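Local coordinates for protein chloride intracellular channel exc-4 (Caenorhabditis elegans, PDB 2YV9) that is required to control the lumen size of the growing excretory canal and may insert into membranes to form chloride ion channels, at residues K17-L22 against R57-T62; K131-A136 against V159-V164; H220-I225 against T270-V275; A240-I245 against T261-T266. One frame throughout, in Å; residues are numbered along the deposited sequence. Where two conformers were deposited one is given.

Contact 1: residues K17-L22 against R57-T62; sequences KPLLEL and RVEVKT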
loop_
_atom_site.group_PDB
_atom_site.type_symbol
_atom_site.label_atom_id
_atom_site.label_comp_id
_atom_site.label_asym_id
_atom_site.label_seq_id
_atom_site.Cartn_x
_atom_site.Cartn_y
_atom_site.Cartn_z
ATOM N N LYS A 17 13.262 -15.273 17.721
ATOM C CA LYS A 17 12.100 -14.966 16.883
ATOM C C LYS A 17 12.343 -13.713 16.071
ATOM O O LYS A 17 13.096 -12.817 16.484
ATOM C CB LYS A 17 10.811 -14.795 17.677
ATOM C CG LYS A 17 10.898 -13.963 18.918
ATOM C CD LYS A 17 10.848 -14.833 20.166
ATOM C CE LYS A 17 10.141 -14.136 21.316
ATOM N NZ LYS A 17 10.125 -15.020 22.522
ATOM N N PRO A 18 11.716 -13.662 14.893
ATOM C CA PRO A 18 11.937 -12.523 13.997
ATOM C C PRO A 18 11.605 -11.169 14.626
ATOM O O PRO A 18 10.670 -11.064 15.432
ATOM C CB PRO A 18 11.018 -12.819 12.818
ATOM C CG PRO A 18 10.072 -13.876 13.282
ATOM C CD PRO A 18 10.788 -14.651 14.326
ATOM N N LEU A 19 12.394 -10.150 14.274
ATOM C CA LEU A 19 12.172 -8.786 14.694
ATOM C C LEU A 19 11.588 -8.048 13.504
ATOM O O LEU A 19 12.252 -7.937 12.461
ATOM C CB LEU A 19 13.478 -8.083 15.124
ATOM C CG LEU A 19 13.370 -6.570 15.354
ATOM C CD1 LEU A 19 12.319 -6.300 16.473
ATOM C CD2 LEU A 19 14.735 -5.962 15.688
ATOM N N LEU A 20 10.351 -7.569 13.663
ATOM C CA LEU A 20 9.634 -6.810 12.624
ATOM C C LEU A 20 9.434 -5.398 13.149
ATOM O O LEU A 20 8.882 -5.226 14.253
ATOM C CB LEU A 20 8.289 -7.464 12.343
ATOM C CG LEU A 20 8.325 -8.931 11.902
ATOM C CD1 LEU A 20 6.908 -9.570 11.809
ATOM C CD2 LEU A 20 9.118 -9.077 10.607
ATOM N N GLU A 21 9.936 -4.403 12.416
ATOM C CA GLU A 21 9.764 -3.004 12.789
ATOM C C GLU A 21 8.705 -2.437 11.853
ATOM O O GLU A 21 8.745 -2.680 10.656
ATOM C CB GLU A 21 11.091 -2.238 12.701
ATOM C CG GLU A 21 12.220 -2.953 13.456
ATOM C CD GLU A 21 13.591 -2.359 13.202
ATOM O OE1 GLU A 21 13.766 -1.143 13.450
ATOM O OE2 GLU A 21 14.502 -3.119 12.789
ATOM N N LEU A 22 7.714 -1.770 12.433
ATOM C CA LEU A 22 6.664 -1.107 11.686
ATOM C C LEU A 22 6.795 0.390 11.849
ATOM O O LEU A 22 6.844 0.893 12.972
ATOM C CB LEU A 22 5.311 -1.552 12.212
ATOM C CG LEU A 22 4.141 -0.998 11.402
ATOM C CD1 LEU A 22 4.051 -1.651 10.028
ATOM C CD2 LEU A 22 2.876 -1.267 12.181
ATOM N N ARG A 57 9.165 -10.503 17.741
ATOM C CA ARG A 57 9.502 -9.262 18.379
ATOM C C ARG A 57 9.045 -8.146 17.428
ATOM O O ARG A 57 9.215 -8.240 16.200
ATOM C CB ARG A 57 10.986 -9.134 18.620
ATOM C CG ARG A 57 11.544 -10.185 19.571
ATOM C CD ARG A 57 13.059 -10.068 19.631
ATOM N NE ARG A 57 13.684 -10.656 18.447
ATOM C CZ ARG A 57 14.787 -10.206 17.853
ATOM N NH1 ARG A 57 15.438 -9.148 18.323
ATOM N NH2 ARG A 57 15.260 -10.832 16.784
ATOM N N VAL A 58 8.484 -7.097 18.009
ATOM C CA VAL A 58 7.920 -6.017 17.224
ATOM C C VAL A 58 8.264 -4.689 17.872
ATOM O O VAL A 58 8.084 -4.506 19.085
ATOM C CB VAL A 58 6.375 -6.138 17.153
ATOM C CG1 VAL A 58 5.731 -5.020 16.271
ATOM C CG2 VAL A 58 5.966 -7.492 16.707
ATOM N N GLU A 59 8.737 -3.755 17.046
ATOM C CA GLU A 59 8.929 -2.385 17.458
ATOM C C GLU A 59 8.077 -1.534 16.534
ATOM O O GLU A 59 7.859 -1.915 15.400
ATOM C CB GLU A 59 10.406 -1.988 17.361
ATOM C CG GLU A 59 11.310 -2.774 18.322
ATOM C CD GLU A 59 12.791 -2.448 18.152
ATOM O OE1 GLU A 59 13.153 -1.801 17.140
ATOM O OE2 GLU A 59 13.585 -2.851 19.030
ATOM N N VAL A 60 7.547 -0.431 17.041
ATOM C CA VAL A 60 6.825 0.510 16.226
ATOM C C VAL A 60 7.437 1.893 16.383
ATOM O O VAL A 60 7.708 2.312 17.510
ATOM C CB VAL A 60 5.332 0.600 16.620
ATOM C CG1 VAL A 60 4.604 1.654 15.711
ATOM C CG2 VAL A 60 4.668 -0.745 16.490
ATOM N N LYS A 61 7.578 2.607 15.259
ATOM C CA LYS A 61 8.160 3.955 15.216
ATOM C C LYS A 61 7.311 4.879 14.365
ATOM O O LYS A 61 6.853 4.474 13.304
ATOM C CB LYS A 61 9.567 3.910 14.624
ATOM C CG LYS A 61 10.548 3.136 15.470
ATOM C CD LYS A 61 11.939 3.087 14.866
ATOM C CE LYS A 61 12.882 2.246 15.722
ATOM N NZ LYS A 61 12.972 2.738 17.125
ATOM N N THR A 62 7.127 6.114 14.834
ATOM C CA THR A 62 6.318 7.092 14.136
ATOM C C THR A 62 7.192 7.943 13.229
ATOM O O THR A 62 8.318 8.276 13.581
ATOM C CB THR A 62 5.571 8.044 15.101
ATOM O OG1 THR A 62 6.526 8.927 15.730
ATOM C CG2 THR A 62 4.710 7.249 16.167
#

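Contact 2: residues K131-A136 against V159-V164; sequences KLFLRA and VHYNRV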
loop_
_atom_site.group_PDB
_atom_site.type_symbol
_atom_site.label_atom_id
_atom_site.label_comp_id
_atom_site.label_asym_id
_atom_site.label_seq_id
_atom_site.Cartn_x
_atom_site.Cartn_y
_atom_site.Cartn_z
ATOM N N LYS A 131 -17.407 8.091 4.296
ATOM C CA LYS A 131 -16.589 9.115 3.585
ATOM C C LYS A 131 -17.493 10.057 2.784
ATOM O O LYS A 131 -17.280 11.308 2.742
ATOM C CB LYS A 131 -15.596 8.405 2.681
ATOM C CG LYS A 131 -14.426 7.769 3.486
ATOM C CD LYS A 131 -13.361 7.219 2.544
ATOM C CE LYS A 131 -13.827 5.964 1.818
ATOM N NZ LYS A 131 -12.741 5.418 0.902
ATOM N N LEU A 132 -18.492 9.487 2.096
ATOM C CA LEU A 132 -19.460 10.337 1.360
ATOM C C LEU A 132 -20.155 11.337 2.284
ATOM O O LEU A 132 -20.282 12.539 1.943
ATOM C CB LEU A 132 -20.502 9.527 0.617
ATOM C CG LEU A 132 -19.869 8.697 -0.508
ATOM C CD1 LEU A 132 -20.863 7.631 -1.054
ATOM C CD2 LEU A 132 -19.387 9.594 -1.646
ATOM N N PHE A 133 -20.601 10.886 3.444
ATOM C CA PHE A 133 -21.333 11.742 4.366
ATOM C C PHE A 133 -20.388 12.813 4.953
ATOM O O PHE A 133 -20.719 14.016 5.053
ATOM C CB PHE A 133 -21.939 10.950 5.522
ATOM C CG PHE A 133 -22.724 11.797 6.475
ATOM C CD1 PHE A 133 -23.675 12.688 6.015
ATOM C CD2 PHE A 133 -22.507 11.736 7.862
ATOM C CE1 PHE A 133 -24.381 13.493 6.908
ATOM C CE2 PHE A 133 -23.186 12.533 8.735
ATOM C CZ PHE A 133 -24.118 13.420 8.277
ATOM N N LEU A 134 -19.176 12.379 5.290
ATOM C CA LEU A 134 -18.166 13.313 5.811
ATOM C C LEU A 134 -17.971 14.432 4.814
ATOM O O LEU A 134 -18.031 15.622 5.168
ATOM C CB LEU A 134 -16.885 12.582 6.144
ATOM C CG LEU A 134 -15.667 13.432 6.465
ATOM C CD1 LEU A 134 -15.843 14.204 7.771
ATOM C CD2 LEU A 134 -14.456 12.488 6.456
ATOM N N ARG A 135 -17.713 14.080 3.566
ATOM C CA ARG A 135 -17.470 15.105 2.562
ATOM C C ARG A 135 -18.750 15.953 2.321
ATOM O O ARG A 135 -18.684 17.199 2.246
ATOM C CB ARG A 135 -17.001 14.470 1.264
ATOM C CG ARG A 135 -16.904 15.435 0.072
ATOM C CD ARG A 135 -15.758 16.429 0.310
ATOM N NE ARG A 135 -15.439 17.280 -0.841
ATOM C CZ ARG A 135 -14.806 16.856 -1.932
ATOM N NH1 ARG A 135 -14.488 15.592 -2.089
ATOM N NH2 ARG A 135 -14.543 17.710 -2.921
ATOM N N ALA A 136 -19.923 15.313 2.216
ATOM C CA ALA A 136 -21.159 16.074 1.921
ATOM C C ALA A 136 -21.480 17.045 3.057
ATOM O O ALA A 136 -21.840 18.204 2.804
ATOM C CB ALA A 136 -22.313 15.117 1.731
ATOM N N VAL A 159 -29.100 11.406 3.038
ATOM C CA VAL A 159 -29.057 10.034 2.511
ATOM C C VAL A 159 -27.734 9.299 2.816
ATOM O O VAL A 159 -27.758 8.127 3.146
ATOM C CB VAL A 159 -29.419 9.914 0.987
ATOM C CG1 VAL A 159 -28.473 10.693 0.110
ATOM C CG2 VAL A 159 -29.446 8.425 0.550
ATOM N N HIS A 160 -26.600 10.010 2.821
ATOM C CA HIS A 160 -25.322 9.321 3.075
ATOM C C HIS A 160 -25.280 8.869 4.539
ATOM O O HIS A 160 -24.759 7.789 4.864
ATOM C CB HIS A 160 -24.162 10.278 2.818
ATOM C CG HIS A 160 -24.210 10.915 1.468
ATOM N ND1 HIS A 160 -24.169 10.183 0.304
ATOM C CD2 HIS A 160 -24.283 12.222 1.096
ATOM C CE1 HIS A 160 -24.188 11.015 -0.727
ATOM N NE2 HIS A 160 -24.275 12.260 -0.273
ATOM N N TYR A 161 -25.855 9.696 5.400
ATOM C CA TYR A 161 -25.929 9.379 6.825
ATOM C C TYR A 161 -26.836 8.170 7.022
ATOM O O TYR A 161 -26.550 7.312 7.813
ATOM C CB TYR A 161 -26.467 10.553 7.635
ATOM C CG TYR A 161 -26.937 10.179 9.047
ATOM C CD1 TYR A 161 -26.042 9.963 10.055
ATOM C CD2 TYR A 161 -28.287 9.987 9.305
ATOM C CE1 TYR A 161 -26.458 9.634 11.352
ATOM C CE2 TYR A 161 -28.727 9.668 10.555
ATOM C CZ TYR A 161 -27.824 9.464 11.584
ATOM O OH TYR A 161 -28.391 9.102 12.823
ATOM N N ASN A 162 -27.981 8.204 6.373
ATOM C CA ASN A 162 -28.924 7.068 6.504
ATOM C C ASN A 162 -28.287 5.772 6.021
ATOM O O ASN A 162 -28.478 4.710 6.681
ATOM C CB ASN A 162 -30.246 7.344 5.757
ATOM C CG ASN A 162 -30.989 8.550 6.313
ATOM O OD1 ASN A 162 -30.682 9.013 7.407
ATOM N ND2 ASN A 162 -31.969 9.070 5.547
ATOM N N ARG A 163 -27.499 5.838 4.929
ATOM C CA ARG A 163 -26.776 4.680 4.401
ATOM C C ARG A 163 -25.709 4.196 5.332
ATOM O O ARG A 163 -25.495 2.987 5.476
ATOM C CB ARG A 163 -26.208 4.918 3.013
ATOM C CG ARG A 163 -27.268 5.131 1.982
ATOM C CD ARG A 163 -26.798 4.694 0.591
ATOM N NE ARG A 163 -27.932 4.640 -0.327
ATOM C CZ ARG A 163 -27.841 4.380 -1.625
ATOM N NH1 ARG A 163 -26.665 4.120 -2.208
ATOM N NH2 ARG A 163 -28.947 4.348 -2.342
ATOM N N VAL A 164 -25.024 5.134 5.997
ATOM C CA VAL A 164 -24.137 4.746 7.099
ATOM C C VAL A 164 -24.896 3.945 8.150
ATOM O O VAL A 164 -24.479 2.874 8.543
ATOM C CB VAL A 164 -23.386 5.970 7.743
ATOM C CG1 VAL A 164 -22.627 5.592 9.013
ATOM C CG2 VAL A 164 -22.407 6.586 6.670
#

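Contact 3: residues H220-I225 against T270-V275; sequences HLWAYI and TIPEKV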
loop_
_atom_site.group_PDB
_atom_site.type_symbol
_atom_site.label_atom_id
_atom_site.label_comp_id
_atom_site.label_asym_id
_atom_site.label_seq_id
_atom_site.Cartn_x
_atom_site.Cartn_y
_atom_site.Cartn_z
ATOM N N HIS A 220 -25.441 -5.518 19.498
ATOM C CA HIS A 220 -24.391 -6.474 19.119
ATOM C C HIS A 220 -23.176 -5.732 18.568
ATOM O O HIS A 220 -22.045 -6.082 18.860
ATOM C CB HIS A 220 -24.891 -7.496 18.119
ATOM C CG HIS A 220 -25.745 -8.553 18.757
ATOM N ND1 HIS A 220 -27.063 -8.321 19.078
ATOM C CD2 HIS A 220 -25.426 -9.755 19.286
ATOM C CE1 HIS A 220 -27.545 -9.388 19.701
ATOM N NE2 HIS A 220 -26.563 -10.259 19.862
ATOM N N LEU A 221 -23.454 -4.691 17.772
ATOM C CA LEU A 221 -22.366 -3.863 17.224
ATOM C C LEU A 221 -21.643 -3.186 18.365
ATOM O O LEU A 221 -20.408 -3.098 18.349
ATOM C CB LEU A 221 -22.924 -2.840 16.277
ATOM C CG LEU A 221 -21.943 -1.855 15.634
ATOM C CD1 LEU A 221 -21.003 -2.603 14.796
ATOM C CD2 LEU A 221 -22.702 -0.807 14.843
ATOM N N TRP A 222 -22.410 -2.625 19.309
ATOM C CA TRP A 222 -21.783 -1.907 20.434
ATOM C C TRP A 222 -21.006 -2.889 21.273
ATOM O O TRP A 222 -19.939 -2.579 21.825
ATOM C CB TRP A 222 -22.817 -1.137 21.243
ATOM C CG TRP A 222 -23.039 0.259 20.718
ATOM C CD1 TRP A 222 -24.114 0.736 20.068
ATOM C CD2 TRP A 222 -22.134 1.346 20.863
ATOM N NE1 TRP A 222 -23.948 2.082 19.801
ATOM C CE2 TRP A 222 -22.712 2.456 20.275
ATOM C CE3 TRP A 222 -20.870 1.469 21.432
ATOM C CZ2 TRP A 222 -22.040 3.687 20.219
ATOM C CZ3 TRP A 222 -20.219 2.672 21.385
ATOM C CH2 TRP A 222 -20.792 3.751 20.811
ATOM N N ALA A 223 -21.508 -4.124 21.393
ATOM C CA ALA A 223 -20.736 -5.142 22.074
ATOM C C ALA A 223 -19.370 -5.466 21.403
ATOM O O ALA A 223 -18.358 -5.714 22.053
ATOM C CB ALA A 223 -21.532 -6.433 22.223
ATOM N N TYR A 224 -19.363 -5.434 20.085
ATOM C CA TYR A 224 -18.162 -5.646 19.298
ATOM C C TYR A 224 -17.207 -4.437 19.476
ATOM O O TYR A 224 -15.985 -4.597 19.611
ATOM C CB TYR A 224 -18.572 -5.843 17.842
ATOM C CG TYR A 224 -17.468 -5.993 16.848
ATOM C CD1 TYR A 224 -16.849 -7.228 16.615
ATOM C CD2 TYR A 224 -17.036 -4.894 16.077
ATOM C CE1 TYR A 224 -15.843 -7.345 15.749
ATOM C CE2 TYR A 224 -15.996 -5.042 15.165
ATOM C CZ TYR A 224 -15.455 -6.261 14.961
ATOM O OH TYR A 224 -14.444 -6.432 14.072
ATOM N N ILE A 225 -17.761 -3.232 19.550
ATOM C CA ILE A 225 -16.903 -2.058 19.835
ATOM C C ILE A 225 -16.305 -2.211 21.255
ATOM O O ILE A 225 -15.111 -1.975 21.507
ATOM C CB ILE A 225 -17.704 -0.766 19.672
ATOM C CG1 ILE A 225 -18.064 -0.577 18.178
ATOM C CG2 ILE A 225 -16.900 0.451 20.231
ATOM C CD1 ILE A 225 -19.167 0.420 17.905
ATOM N N THR A 270 -15.304 4.612 25.545
ATOM C CA THR A 270 -16.417 4.629 26.472
ATOM C C THR A 270 -17.684 4.285 25.742
ATOM O O THR A 270 -18.043 4.930 24.769
ATOM C CB THR A 270 -16.534 6.037 27.041
ATOM O OG1 THR A 270 -15.380 6.266 27.859
ATOM C CG2 THR A 270 -17.795 6.193 27.848
ATOM N N ILE A 271 -18.369 3.266 26.231
ATOM C CA ILE A 271 -19.632 2.832 25.718
ATOM C C ILE A 271 -20.775 3.624 26.376
ATOM O O ILE A 271 -20.751 3.857 27.590
ATOM C CB ILE A 271 -19.839 1.335 26.084
ATOM C CG1 ILE A 271 -18.645 0.498 25.577
ATOM C CG2 ILE A 271 -21.184 0.842 25.527
ATOM C CD1 ILE A 271 -18.381 0.606 24.065
ATOM N N PRO A 272 -21.778 4.053 25.592
ATOM C CA PRO A 272 -22.895 4.727 26.262
ATOM C C PRO A 272 -23.536 3.873 27.376
ATOM O O PRO A 272 -23.579 2.623 27.305
ATOM C CB PRO A 272 -23.896 4.982 25.135
ATOM C CG PRO A 272 -23.041 5.040 23.910
ATOM C CD PRO A 272 -21.965 4.011 24.131
ATOM N N GLU A 273 -24.101 4.583 28.353
ATOM C CA GLU A 273 -24.565 3.936 29.574
ATOM C C GLU A 273 -25.653 2.888 29.354
ATOM O O GLU A 273 -25.591 1.779 29.915
ATOM C CB GLU A 273 -25.102 5.000 30.550
ATOM C CG GLU A 273 -25.675 4.451 31.857
ATOM C CD GLU A 273 -25.859 5.560 32.870
ATOM O OE1 GLU A 273 -26.945 6.182 32.841
ATOM O OE2 GLU A 273 -24.887 5.849 33.606
ATOM N N LYS A 274 -26.698 3.296 28.635
ATOM C CA LYS A 274 -27.873 2.428 28.420
ATOM C C LYS A 274 -27.468 1.276 27.532
ATOM O O LYS A 274 -27.986 0.166 27.658
ATOM C CB LYS A 274 -29.003 3.211 27.768
ATOM C CG LYS A 274 -30.303 2.416 27.540
ATOM C CD LYS A 274 -30.754 1.633 28.776
ATOM C CE LYS A 274 -32.149 1.063 28.589
ATOM N NZ LYS A 274 -32.605 0.438 29.862
ATOM N N VAL A 275 -26.513 1.523 26.652
ATOM C CA VAL A 275 -26.003 0.460 25.752
ATOM C C VAL A 275 -25.218 -0.577 26.547
ATOM O O VAL A 275 -25.324 -1.774 26.311
ATOM C CB VAL A 275 -25.113 1.037 24.657
ATOM C CG1 VAL A 275 -24.440 -0.097 23.831
ATOM C CG2 VAL A 275 -25.906 1.991 23.765
#

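Contact 4: residues A240-I245 against T261-T266; sequences ADQDII and TLQSPT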
loop_
_atom_site.group_PDB
_atom_site.type_symbol
_atom_site.label_atom_id
_atom_site.label_comp_id
_atom_site.label_asym_id
_atom_site.label_seq_id
_atom_site.Cartn_x
_atom_site.Cartn_y
_atom_site.Cartn_z
ATOM N N ALA A 240 -4.841 8.744 19.563
ATOM C CA ALA A 240 -5.662 9.629 20.391
ATOM C C ALA A 240 -6.782 10.315 19.586
ATOM O O ALA A 240 -6.674 10.528 18.346
ATOM C CB ALA A 240 -4.747 10.737 21.070
ATOM N N ASP A 241 -7.869 10.658 20.304
ATOM C CA ASP A 241 -9.005 11.316 19.699
ATOM C C ASP A 241 -8.595 12.508 18.818
ATOM O O ASP A 241 -9.083 12.697 17.695
ATOM C CB ASP A 241 -9.958 11.881 20.749
ATOM C CG ASP A 241 -10.433 10.862 21.775
ATOM O OD1 ASP A 241 -10.458 9.610 21.513
ATOM O OD2 ASP A 241 -10.817 11.345 22.858
ATOM N N GLN A 242 -7.680 13.321 19.357
ATOM C CA GLN A 242 -7.292 14.544 18.673
ATOM C C GLN A 242 -6.572 14.273 17.370
ATOM O O GLN A 242 -6.708 15.049 16.409
ATOM C CB GLN A 242 -6.385 15.385 19.559
ATOM C CG GLN A 242 -7.083 15.967 20.786
ATOM C CD GLN A 242 -7.377 14.950 21.846
ATOM O OE1 GLN A 242 -6.726 13.900 21.947
ATOM N NE2 GLN A 242 -8.328 15.277 22.702
ATOM N N ASP A 243 -5.825 13.165 17.331
ATOM C CA ASP A 243 -5.101 12.796 16.136
ATOM C C ASP A 243 -6.030 12.156 15.078
ATOM O O ASP A 243 -5.780 12.266 13.891
ATOM C CB ASP A 243 -3.885 11.922 16.459
ATOM C CG ASP A 243 -2.944 12.625 17.373
ATOM O OD1 ASP A 243 -2.741 13.827 17.028
ATOM O OD2 ASP A 243 -2.544 12.062 18.425
ATOM N N ILE A 244 -7.116 11.508 15.518
ATOM C CA ILE A 244 -8.077 11.011 14.570
ATOM C C ILE A 244 -8.780 12.225 13.922
ATOM O O ILE A 244 -8.911 12.297 12.703
ATOM C CB ILE A 244 -9.131 10.092 15.244
ATOM C CG1 ILE A 244 -8.455 8.815 15.784
ATOM C CG2 ILE A 244 -10.228 9.722 14.207
ATOM C CD1 ILE A 244 -9.346 7.917 16.733
ATOM N N ILE A 245 -9.235 13.158 14.764
ATOM C CA ILE A 245 -9.921 14.375 14.279
ATOM C C ILE A 245 -9.008 15.135 13.334
ATOM O O ILE A 245 -9.395 15.482 12.206
ATOM C CB ILE A 245 -10.373 15.244 15.445
ATOM C CG1 ILE A 245 -11.476 14.562 16.260
ATOM C CG2 ILE A 245 -10.910 16.569 14.924
ATOM C CD1 ILE A 245 -11.482 15.009 17.726
ATOM N N THR A 261 -4.927 22.041 19.103
ATOM C CA THR A 261 -3.567 21.680 18.758
ATOM C C THR A 261 -2.795 21.508 20.053
ATOM O O THR A 261 -1.860 20.704 20.140
ATOM C CB THR A 261 -2.918 22.795 17.914
ATOM O OG1 THR A 261 -3.721 23.046 16.748
ATOM C CG2 THR A 261 -1.495 22.417 17.504
ATOM N N LEU A 262 -3.189 22.284 21.062
ATOM C CA LEU A 262 -2.640 22.144 22.408
ATOM C C LEU A 262 -3.527 21.273 23.300
ATOM O O LEU A 262 -3.157 21.012 24.447
ATOM C CB LEU A 262 -2.416 23.523 23.059
ATOM C CG LEU A 262 -1.268 24.376 22.490
ATOM C CD1 LEU A 262 -1.220 25.750 23.163
ATOM C CD2 LEU A 262 0.078 23.654 22.621
ATOM N N GLN A 263 -4.685 20.833 22.797
ATOM C CA GLN A 263 -5.505 19.868 23.547
ATOM C C GLN A 263 -4.625 18.700 23.892
ATOM O O GLN A 263 -3.992 18.118 23.010
ATOM C CB GLN A 263 -6.696 19.328 22.748
ATOM C CG GLN A 263 -8.029 19.982 23.030
ATOM C CD GLN A 263 -9.107 19.484 22.081
ATOM O OE1 GLN A 263 -9.133 18.300 21.724
ATOM N NE2 GLN A 263 -10.001 20.379 21.665
ATOM N N SER A 264 -4.602 18.351 25.171
ATOM C CA SER A 264 -3.846 17.228 25.664
ATOM C C SER A 264 -4.531 15.974 25.146
ATOM O O SER A 264 -5.735 15.949 25.076
ATOM C CB SER A 264 -3.839 17.247 27.176
ATOM O OG SER A 264 -3.455 18.541 27.614
ATOM N N PRO A 265 -3.757 14.989 24.698
ATOM C CA PRO A 265 -4.352 13.839 23.992
ATOM C C PRO A 265 -5.137 12.921 24.904
ATOM O O PRO A 265 -4.680 12.592 26.013
ATOM C CB PRO A 265 -3.130 13.088 23.467
ATOM C CG PRO A 265 -2.005 13.466 24.419
ATOM C CD PRO A 265 -2.287 14.887 24.784
ATOM N N THR A 266 -6.297 12.464 24.425
ATOM C CA THR A 266 -7.132 11.536 25.192
ATOM C C THR A 266 -7.567 10.427 24.249
ATOM O O THR A 266 -7.549 10.626 23.046
ATOM C CB THR A 266 -8.396 12.225 25.714
ATOM O OG1 THR A 266 -9.103 12.870 24.633
ATOM C CG2 THR A 266 -8.031 13.279 26.745
#

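Contact 1: residues K17-L22 against R57-T62
R57 sets CG opposite its own carbonyl carbon (chi1 -63°), and a bend further out (chi3 -77°) carries the guanidinium back to K17 and across L19. Its edge meets a single backbone oxygen. R57 NE and R57 NH2 each lie 3.0 Å from K17 O, which sits in the guanidinium plane. L19 CB lies over one face of the group, 3.7 Å from R57 CZ. L19 CD1 lies 3.8 Å from R57 CB, and the two side chains cross at about a right angle. The backbones pair as parallel strands, with L19 beside R57 and L22 beside V60. R57 N bonds to P18 O at 2.8 Å, and L20 N bonds to R57 O at 2.9 Å. Three more backbone bonds continue the ladder as far as K61. The two strands come before and after helix 38-52 in a beta-alpha-beta unit of the thioredoxin-like N-terminal domain. W44 and L47 of that helix pack on the face that carries L20, L22 and V60. With a leucine in place of R57, K17 O would probably lose both side-chain donors, and E86 its salt-bridge mate. One guanidinium thus serves both K17 O and the E86 carboxylate, which probably fixes its rotation.

Contact 2: residues K131-A136 against V159-V164
The F133 ring carries Y161 CB over the centre of one face, a CH-pi contact of 3.7 Å from Y161 CB to the ring centroid of F133. The two aromatic rings lie side by side and point the same way, but their planes are 52° apart and they meet obliquely. The H160 imidazole has L132 O over one face and V159 CG1, from its own helix, over the other. L132 CB also leans on the ring off-centre, 3.7 Å from H160 ND1. A136 CB approaches obliquely and comes within 3.6 Å of H160 CD2. H160 fits between L132 and A136, one turn apart on the facing helix, with F133 beside L132. This is a pair of nearly antiparallel helices, 117-140 and 155-178, in the all-helical C-terminal domain of the GST fold. Their short segments cross at 151°, with axes 8.3 Å apart. The backbones come close where H160 CB meets F133 CA at 3.5 Å. F133 has CG opposite its backbone N (chi1 -179°), which lays the ring alongside Y161. Beyond the pair, F133 packs on L210 of helix 190-210, and Y161 meets F212 edge-to-face. On the far side of helix 117-140, R135 bonds to N73 of the second subunit.

Contact 3: residues H220-I225 against T270-V275
W222 NE1, on the indole that packs against P272 and V275, donates a hydrogen bond to I214 O and a weak one to P215 O. These bonds help fix the rotation of the ring, while its contacts with 270-275 are wholly apolar. P272 CD sits over the six-membered ring, 3.6 Å from the W222 centroid and 18° off the normal. V275 lies on the same face, further along. V275 CG1 meets the root of the side chain at an unusually short 3.2 Å from W222 CB. I225 CD1, one turn on in the same helix, lies over the opposite face of the indole. I271 CD1 comes in at the edge, 3.7 Å from W222 CE3. The I271 chain folds at its second torsion (chi2 -57°), and the same methyl also lies 4.1 Å from I225 CG2. With an alanine here, P272 and V275 would probably face a gap, and I214 O would lose its indole donor. P272 is the N-cap of helix 273-280, and R203 of helix 190-210 touches both P272 and W222. The arrangement is an indole wedged between helix 219-228 and the start of helix 273-280, within the helical C-terminal domain of the GST fold.

Contact 4: residues A240-I245 against T261-T266
At the start of helix 241-251, D241 and Q242 hydrogen-bond to T266, whereas S264 and P265 run along the surface. D241 N bonds to T266 O at 2.8 Å, so the threonine carbonyl takes up an N-H of the helix's first turn. T266 OG1 donates to D241 OD2 at 2.9 Å, coming from above the carboxylate plane. The same hydroxyl receives Q242 NE2 at 3.2 Å, close to the plane of the Q242 amide. The other end of that amide accepts from the backbone, with T266 N 2.9 Å from Q242 OE1. A bend in Q242 (chi2 73°) brings its amide to T266. Q242 NE2 also donates to Q263 OE1 at 3.3 Å, and the two amide planes are almost perpendicular. The outer side is sparser. S264 turns away, and P265 meets the helix start with P265 CB 3.7 Å from A240 CB. Outside the two segments, D241 OD2 also bonds to T268 OG1, and D243 pairs with R33 in a salt bridge. Both polar ends of the Q242 amide are thus used. The helix N-terminus and two hydroxyl partners would probably favour a charged carboxylate at D241.

Contact 1 belongs to the N-terminal thioredoxin-like domain, the part thought to change conformation on membrane insertion. Contacts 2, 3 and 4 belong to the helical C-terminal domain. Contacts 1 and 2 lie on opposite sides of the chain's centre, their own centres 37 Å apart. Contact 4 comes nearer to contact 1, about 9 Å between nearest atoms. Contacts 1, 2 and 3 follow one another along the chain, and both segments of contact 4 fall between those of contact 3. The centres of contacts 2, 3 and 4 are 22 to 24 Å apart. Side chains from all three touch helix 190-210, which is thus a common neighbour of the three contacts.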